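PDB 5T0W: AncCDT-1 from Synthetic construct, which binds amino acids, here arginine, as a periplasmic-type solute-binding protein ancestral to cyclohexadienyl dehydratase. Local coordinates for residues D133-V138 with K156-E161. Sequence-based numbering, arbitrary orientation.
Sequences DVKVAV and KIRTFE
K156 lies beside K135 where 156-160 pairs in parallel with 135-138; these two and V138 bury the most surface. At one end K156 N donates to V134 O (2.9 Å), and K156 O accepts from V136 N. R158 N then bonds to V136 O, V138 N to R158 O, and F160 N to V138 O. In the last bond the N-H...O angle is only 130°.

On one face, K135 lies alongside both K156 and R158, pointing the same way. K135 CG is 4.2 Å from K156 CB. Further out, K135 CD sits over one face of the R158 guanidinium, 4.1 Å from NH2. K135 NZ and R158 NH2, like charges, are 4.2 Å apart. R158 also forms a salt bridge with E169, which probably eases this crowding.

On the other face, V138 CG2 meets I157 CG2 at 3.9 Å. With chi1 at -65°, CG2 of V138 stands between the backbone N and carbonyl carbon and also touches T159 CG2.

F160 sends CE2 to A137 CB (3.5 Å), and V138 O lies at the ring edge. Replacing F160 by alanine is likely to strip A137 CB of its ring neighbour and open a gap against helix 163-171.

Strand 135-139, helix 143-151 and strand 156-160 form a beta-alpha-beta crossover; the first strand ends at Q139 of the arginine pocket. Backbone bonds fix the register, helix 143-151 covers V138 and I157, and K135, K156 and R158 carry their charges beyond the aliphatic packing.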
loop_
_atom_site.group_PDB
_atom_site.type_symbol
_atom_site.label_atom_id
_atom_site.label_comp_id
_atom_site.label_asym_id
_atom_site.label_seq_id
_atom_site.Cartn_x
_atom_site.Cartn_y
_atom_site.Cartn_z
ATOM N N ASP A 133 -23.476 15.902 4.394
ATOM C CA ASP A 133 -22.825 17.023 3.695
ATOM C C ASP A 133 -21.313 16.829 3.518
ATOM O O ASP A 133 -20.671 17.572 2.763
ATOM C CB ASP A 133 -23.084 18.375 4.406
ATOM C CG ASP A 133 -22.881 18.307 5.910
ATOM O OD1 ASP A 133 -22.554 17.251 6.448
ATOM O OD2 ASP A 133 -23.085 19.312 6.593
ATOM N N VAL A 134 -20.765 15.811 4.179
ATOM C CA VAL A 134 -19.329 15.526 4.124
ATOM C C VAL A 134 -18.916 14.704 2.893
ATOM O O VAL A 134 -19.489 13.660 2.615
ATOM C CB VAL A 134 -18.877 14.794 5.401
ATOM C CG1 VAL A 134 -17.488 14.222 5.237
ATOM C CG2 VAL A 134 -18.939 15.736 6.599
ATOM N N LYS A 135 -17.927 15.211 2.154
ATOM C CA LYS A 135 -17.316 14.495 1.025
ATOM C C LYS A 135 -15.943 14.003 1.444
ATOM O O LYS A 135 -15.115 14.779 1.906
ATOM C CB LYS A 135 -17.157 15.403 -0.204
ATOM C CG LYS A 135 -18.449 15.958 -0.793
ATOM C CD LYS A 135 -18.157 17.031 -1.845
ATOM C CE LYS A 135 -19.169 18.181 -1.865
ATOM N NZ LYS A 135 -20.003 18.232 -3.101
ATOM N N VAL A 136 -15.703 12.719 1.267
ATOM C CA VAL A 136 -14.422 12.104 1.605
ATOM C C VAL A 136 -13.792 11.397 0.432
ATOM O O VAL A 136 -14.472 10.638 -0.234
ATOM C CB VAL A 136 -14.701 10.997 2.673
ATOM C CG1 VAL A 136 -13.452 10.208 3.022
ATOM C CG2 VAL A 136 -15.390 11.588 3.905
ATOM N N ALA A 137 -12.492 11.608 0.224
ATOM C CA ALA A 137 -11.765 11.053 -0.906
ATOM C C ALA A 137 -10.906 9.872 -0.487
ATOM O O ALA A 137 -10.337 9.858 0.599
ATOM C CB ALA A 137 -10.872 12.108 -1.554
ATOM N N VAL A 138 -10.810 8.882 -1.374
ATOM C CA VAL A 138 -10.020 7.700 -1.138
ATOM C C VAL A 138 -9.514 7.144 -2.441
ATOM O O VAL A 138 -10.093 7.410 -3.514
ATOM C CB VAL A 138 -10.853 6.589 -0.461
ATOM C CG1 VAL A 138 -11.300 6.992 0.939
ATOM C CG2 VAL A 138 -12.043 6.194 -1.310
ATOM N N LYS A 156 -20.574 11.236 1.406
ATOM C CA LYS A 156 -20.319 11.059 -0.017
ATOM C C LYS A 156 -18.865 10.612 -0.228
ATOM O O LYS A 156 -17.952 11.379 -0.061
ATOM C CB LYS A 156 -20.588 12.348 -0.782
ATOM C CG LYS A 156 -22.052 12.711 -0.828
ATOM C CD LYS A 156 -22.265 14.110 -1.407
ATOM C CE LYS A 156 -23.740 14.441 -1.560
ATOM N NZ LYS A 156 -23.923 15.870 -1.935
ATOM N N ILE A 157 -18.685 9.374 -0.644
ATOM C CA ILE A 157 -17.375 8.853 -0.932
ATOM C C ILE A 157 -17.042 9.098 -2.407
ATOM O O ILE A 157 -17.816 8.730 -3.293
ATOM C CB ILE A 157 -17.298 7.359 -0.646
ATOM C CG1 ILE A 157 -17.895 7.038 0.725
ATOM C CG2 ILE A 157 -15.862 6.882 -0.734
ATOM C CD1 ILE A 157 -17.225 7.749 1.867
ATOM N N ARG A 158 -15.902 9.732 -2.657
ATOM C CA ARG A 158 -15.397 9.957 -3.996
ATOM C C ARG A 158 -14.053 9.217 -4.164
ATOM O O ARG A 158 -13.161 9.315 -3.343
ATOM C CB ARG A 158 -15.232 11.453 -4.249
ATOM C CG ARG A 158 -16.509 12.261 -4.343
ATOM C CD ARG A 158 -16.929 12.601 -5.776
ATOM N NE ARG A 158 -17.547 13.939 -5.818
ATOM C CZ ARG A 158 -16.863 15.089 -5.742
ATOM N NH1 ARG A 158 -15.527 15.077 -5.621
ATOM N NH2 ARG A 158 -17.512 16.247 -5.773
ATOM N N THR A 159 -13.944 8.439 -5.229
ATOM C CA THR A 159 -12.825 7.555 -5.410
ATOM C C THR A 159 -11.912 8.079 -6.494
ATOM O O THR A 159 -12.338 8.787 -7.394
ATOM C CB THR A 159 -13.302 6.149 -5.797
ATOM O OG1 THR A 159 -13.906 6.180 -7.092
ATOM C CG2 THR A 159 -14.313 5.628 -4.791
ATOM N N PHE A 160 -10.648 7.700 -6.415
ATOM C CA PHE A 160 -9.629 8.166 -7.340
ATOM C C PHE A 160 -8.648 7.032 -7.673
ATOM O O PHE A 160 -8.329 6.217 -6.817
ATOM C CB PHE A 160 -8.900 9.350 -6.711
ATOM C CG PHE A 160 -9.796 10.512 -6.453
ATOM C CD1 PHE A 160 -10.057 11.423 -7.471
ATOM C CD2 PHE A 160 -10.422 10.677 -5.238
ATOM C CE1 PHE A 160 -10.915 12.485 -7.256
ATOM C CE2 PHE A 160 -11.290 11.724 -5.022
ATOM C CZ PHE A 160 -11.529 12.632 -6.016
ATOM N N GLU A 161 -8.176 7.004 -8.912
ATOM C CA GLU A 161 -7.237 5.999 -9.362
ATOM C C GLU A 161 -5.938 6.071 -8.576
ATOM O O GLU A 161 -5.316 5.039 -8.296
ATOM C CB GLU A 161 -6.927 6.213 -10.856
#